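Local atomic coordinates of 50S ribosomal protein L10 (Thermotoga maritima, PDB entry 1ZAV), a protein that probably forms part of the ribosomal stalk, binding large-subunit rRNA and L7/L12 dimers and helping the ribosome interact with GTP-bound translation factors. Residues A[23-28]-A[65-70]; A[76-81]-A[121-126]. All coordinates share one frame; numbering follows the deposited sequence.

Contact 1. Residues A[23-28]-A[65-70]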
# COMPACT_ATOMS: atom_id res chain seq x y z
N SER A 23 22.69 5.22 -10.24
CA SER A 23 21.28 5.03 -9.90
C SER A 23 21.04 5.62 -8.51
O SER A 23 19.90 5.72 -8.05
CB SER A 23 20.93 3.54 -9.92
OG SER A 23 21.58 2.83 -8.88
N LEU A 24 22.12 6.01 -7.86
CA LEU A 24 22.07 6.61 -6.54
C LEU A 24 23.28 7.50 -6.31
O LEU A 24 24.40 7.15 -6.69
CB LEU A 24 22.02 5.53 -5.44
CG LEU A 24 22.33 6.05 -4.02
CD1 LEU A 24 21.18 6.93 -3.56
CD2 LEU A 24 22.52 4.89 -3.03
N ILE A 25 23.03 8.65 -5.71
CA ILE A 25 24.05 9.60 -5.32
C ILE A 25 23.52 10.10 -3.98
O ILE A 25 22.48 10.74 -3.92
CB ILE A 25 24.16 10.81 -6.30
CG1 ILE A 25 24.61 10.34 -7.69
CG2 ILE A 25 25.18 11.81 -5.77
CD1 ILE A 25 24.64 11.46 -8.75
N LEU A 26 24.20 9.74 -2.89
CA LEU A 26 23.78 10.17 -1.57
C LEU A 26 24.94 10.95 -0.93
O LEU A 26 26.09 10.50 -0.92
CB LEU A 26 23.37 8.96 -0.71
CG LEU A 26 22.91 9.24 0.73
CD1 LEU A 26 22.04 8.10 1.24
CD2 LEU A 26 24.12 9.46 1.62
N PHE A 27 24.62 12.14 -0.41
CA PHE A 27 25.62 13.00 0.18
C PHE A 27 25.64 12.85 1.68
O PHE A 27 24.61 13.00 2.33
CB PHE A 27 25.32 14.44 -0.20
CG PHE A 27 25.25 14.65 -1.68
CD1 PHE A 27 26.42 14.87 -2.41
CD2 PHE A 27 24.03 14.61 -2.35
CE1 PHE A 27 26.37 15.05 -3.80
CE2 PHE A 27 23.97 14.79 -3.74
CZ PHE A 27 25.14 15.01 -4.46
N ALA A 28 26.83 12.58 2.22
CA ALA A 28 27.01 12.38 3.66
C ALA A 28 28.14 13.18 4.30
O ALA A 28 29.18 13.44 3.68
CB ALA A 28 27.24 10.90 3.93
N LEU A 65 30.83 21.04 -9.97
CA LEU A 65 31.04 21.02 -11.41
C LEU A 65 30.63 19.70 -12.06
O LEU A 65 30.08 19.69 -13.17
CB LEU A 65 32.51 21.33 -11.75
CG LEU A 65 33.06 22.73 -11.44
CD1 LEU A 65 34.47 22.86 -12.01
CD2 LEU A 65 32.16 23.79 -12.05
N ALA A 66 30.89 18.59 -11.39
CA ALA A 66 30.52 17.28 -11.94
C ALA A 66 29.00 17.14 -12.04
O ALA A 66 28.49 16.64 -13.04
CB ALA A 66 31.08 16.17 -11.07
N LEU A 67 28.28 17.58 -11.02
CA LEU A 67 26.82 17.51 -11.02
C LEU A 67 26.25 18.49 -12.03
O LEU A 67 25.31 18.18 -12.76
CB LEU A 67 26.28 17.83 -9.63
CG LEU A 67 26.52 16.74 -8.57
CD1 LEU A 67 26.39 17.33 -7.18
CD2 LEU A 67 25.54 15.61 -8.81
N LYS A 68 26.83 19.69 -12.06
CA LYS A 68 26.39 20.72 -12.98
C LYS A 68 26.46 20.19 -14.41
O LYS A 68 25.48 20.25 -15.16
CB LYS A 68 27.29 21.96 -12.84
CG LYS A 68 26.81 23.19 -13.59
CD LYS A 68 27.72 24.38 -13.30
CE LYS A 68 27.09 25.70 -13.73
NZ LYS A 68 26.69 25.70 -15.16
N ASN A 69 27.61 19.64 -14.78
CA ASN A 69 27.80 19.11 -16.12
C ASN A 69 27.01 17.85 -16.44
O ASN A 69 26.76 17.56 -17.62
CB ASN A 69 29.29 18.92 -16.39
CG ASN A 69 29.98 20.23 -16.70
OD1 ASN A 69 29.72 20.84 -17.74
ND2 ASN A 69 30.85 20.68 -15.81
N ALA A 70 26.61 17.11 -15.41
CA ALA A 70 25.81 15.89 -15.61
C ALA A 70 24.35 16.33 -15.72
O ALA A 70 23.45 15.51 -15.90
CB ALA A 70 25.98 14.94 -14.42
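Ile-25 and Leu-67 mark the nearest approach of two backbones, their CA atoms 10.1 Å apart, which leaves room for side chains to meet between them and rules out any backbone hydrogen bond between the segments. This is helix-on-sheet packing in the alpha+beta fold of uL10: strand 24-28 is the middle strand of a five-stranded antiparallel sheet, and the last turns of helix 60-69 lie over one of its faces. Ile-25 and Phe-27, two residues apart on the strand, both point toward the helix. The intervening Leu-26 serves the other face of the sheet, where it meets Val-97 of helix 94-106.

Leu-67 carries the helix side of the contact and divides its fork between the two strand residues. Its CD1 comes obliquely to the far end of the Phe-27 ring, 3.8 Å from Phe-27 CZ, while its CD2 lies 4.2 Å from Ile-25 CD1. Phe-27 and Leu-67 reach for each other from opposite directions. In Ile-25 the outer torsion (chi2 175°) extends CD1 beyond CG1, bringing the terminal methyl to Leu-67 CD2. A branched leucine suits this place because one residue can supply a methyl to each neighbour, and all three side chains are buried. Helix 5-19 packs beside them: Phe-19 touches both Ile-25 and Ala-66, whose single methyl suits close packing between the helices.

On the outer side of helix 60-69, Asn-69 turns its amide back along the helix. Leu-65 O accepts from both Asn-69 N and Asn-69 ND2, which approach from opposite faces of the carbonyl plane; the side-chain bond, Asn-69 ND2 to Leu-65 O, is 2.9 Å long and bent to 138° at the hydrogen.

Contact 2. Residues A[76-81]-A[121-126]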
# COMPACT_ATOMS: atom_id res chain seq x y z
N GLU A 76 22.82 21.90 -4.69
CA GLU A 76 23.67 22.83 -3.95
C GLU A 76 23.53 22.75 -2.42
O GLU A 76 24.51 22.88 -1.69
CB GLU A 76 23.40 24.27 -4.40
CG GLU A 76 23.66 24.54 -5.88
CD GLU A 76 22.54 24.05 -6.80
OE1 GLU A 76 22.63 24.29 -8.02
OE2 GLU A 76 21.57 23.44 -6.31
N GLU A 77 22.30 22.54 -1.95
CA GLU A 77 22.05 22.44 -0.52
C GLU A 77 22.72 21.23 0.12
O GLU A 77 22.84 21.14 1.34
CB GLU A 77 20.54 22.39 -0.25
CG GLU A 77 19.80 21.36 -1.07
CD GLU A 77 18.41 21.07 -0.53
OE1 GLU A 77 17.58 20.50 -1.26
OE2 GLU A 77 18.15 21.42 0.64
N PHE A 78 23.15 20.29 -0.72
CA PHE A 78 23.81 19.07 -0.25
C PHE A 78 25.33 19.21 -0.14
O PHE A 78 25.99 18.33 0.42
CB PHE A 78 23.51 17.90 -1.20
CG PHE A 78 22.06 17.51 -1.26
CD1 PHE A 78 21.47 17.19 -2.48
CD2 PHE A 78 21.29 17.41 -0.10
CE1 PHE A 78 20.13 16.78 -2.54
CE2 PHE A 78 19.95 17.01 -0.16
CZ PHE A 78 19.38 16.69 -1.38
N LEU A 79 25.88 20.30 -0.67
CA LEU A 79 27.33 20.48 -0.67
C LEU A 79 27.89 21.52 0.31
O LEU A 79 28.94 22.10 0.06
CB LEU A 79 27.80 20.83 -2.08
CG LEU A 79 27.33 19.87 -3.18
CD1 LEU A 79 27.83 20.38 -4.53
CD2 LEU A 79 27.85 18.46 -2.90
N LYS A 80 27.19 21.73 1.41
CA LYS A 80 27.64 22.70 2.40
C LYS A 80 28.62 22.04 3.37
O LYS A 80 28.22 21.31 4.28
CB LYS A 80 26.44 23.27 3.16
CG LYS A 80 25.53 24.14 2.30
CD LYS A 80 26.27 25.36 1.76
CE LYS A 80 25.35 26.33 1.02
NZ LYS A 80 24.76 25.76 -0.22
N GLY A 81 29.91 22.31 3.16
CA GLY A 81 30.94 21.76 4.02
C GLY A 81 31.51 20.47 3.44
O GLY A 81 30.98 19.97 2.45
N GLY A 121 17.30 9.21 -10.45
CA GLY A 121 16.95 10.48 -11.05
C GLY A 121 15.96 11.33 -10.27
O GLY A 121 15.46 12.33 -10.79
N LYS A 122 15.67 10.94 -9.03
CA LYS A 122 14.73 11.69 -8.20
C LYS A 122 15.43 12.22 -6.96
O LYS A 122 16.12 11.49 -6.27
CB LYS A 122 13.56 10.80 -7.77
CG LYS A 122 12.73 10.24 -8.92
CD LYS A 122 11.77 9.14 -8.44
CE LYS A 122 10.81 9.66 -7.37
NZ LYS A 122 9.85 8.61 -6.93
N LYS A 123 15.23 13.50 -6.66
CA LYS A 123 15.85 14.12 -5.49
C LYS A 123 15.13 13.67 -4.22
O LYS A 123 13.91 13.56 -4.20
CB LYS A 123 15.77 15.64 -5.61
CG LYS A 123 16.35 16.40 -4.44
CD LYS A 123 16.23 17.91 -4.64
CE LYS A 123 16.90 18.66 -3.52
NZ LYS A 123 16.85 20.14 -3.71
N PHE A 124 15.89 13.38 -3.17
CA PHE A 124 15.27 13.00 -1.89
C PHE A 124 15.98 13.78 -0.80
O PHE A 124 17.17 14.10 -0.92
CB PHE A 124 15.34 11.48 -1.65
CG PHE A 124 16.74 10.92 -1.49
CD1 PHE A 124 17.38 10.93 -0.26
CD2 PHE A 124 17.39 10.35 -2.58
CE1 PHE A 124 18.64 10.38 -0.10
CE2 PHE A 124 18.66 9.80 -2.44
CZ PHE A 124 19.28 9.81 -1.19
N THR A 125 15.25 14.11 0.26
CA THR A 125 15.81 14.89 1.36
C THR A 125 16.34 14.01 2.48
O THR A 125 16.12 12.79 2.48
CB THR A 125 14.75 15.83 1.96
OG1 THR A 125 13.66 15.05 2.46
CG2 THR A 125 14.24 16.80 0.90
N ALA A 126 17.02 14.64 3.43
CA ALA A 126 17.60 13.94 4.57
C ALA A 126 16.56 13.10 5.32
O ALA A 126 16.82 11.94 5.66
CB ALA A 126 18.24 14.94 5.52
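A salt bridge beside an aromatic contact joins Glu-77 and Phe-78, in the connection between helix 60-69 and strand 83-88, to Lys-123 and Phe-124 on strand 122-125, one of the two outermost strands within the chain. Lys-123 is extended throughout, CG anti to the backbone N (chi1 179°), and so spans the gap to the loop. Its NZ donates to Glu-77 OE1 at 2.6 Å, meeting that oxygen on its anti side, 16° out of the carboxylate plane. Gly-74 O accepts from the same ammonium group, which is thus held by both a charge and a backbone carbonyl.

The long lysine also offers apolar surface: Lys-123 CE lies 3.8 Å from Phe-78 CZ. Phe-78 CZ is also 3.4 Å from Phe-124 O, and Glu-77 CG sits above the centre of the ring. The Phe-78 ring meets that of Phe-27 as well, their planes at about 20°. Phe-124 contributes its backbone here; its side chain points away, packing on helix 126-133. With an alanine in place of Phe-78, the CE methylene of Lys-123 and the ring of Phe-27 are likely to lose their aromatic neighbour, opening a gap between loop and sheet. The chemistry is graded from the buried ring to the exposed ion pair, and implies that one lysine extends the hydrophobic packing and probably helps to hold the loop by its ion pair and its bond to Gly-74 O.

In the fold
From the N terminus, helix 5-19 leads into strand 24-28, the first half of contact 1. The chain then runs through helix 35-49 and strand 53-58 before helix 60-69 returns to the strand and closes that loop. Contact 2 opens afterwards, at residues 76-81, and closes at 121-126 once strand 83-88, helix 94-106 and strand 114-119 have been built. The two loops are therefore in series, neither nesting nor crossing. In space they join: Phe-27 touches both Leu-67 and Phe-78, while Leu-24 and Leu-26 meet Phe-124 on the other face. Together they tie helix, loop and edge strand to the central strand.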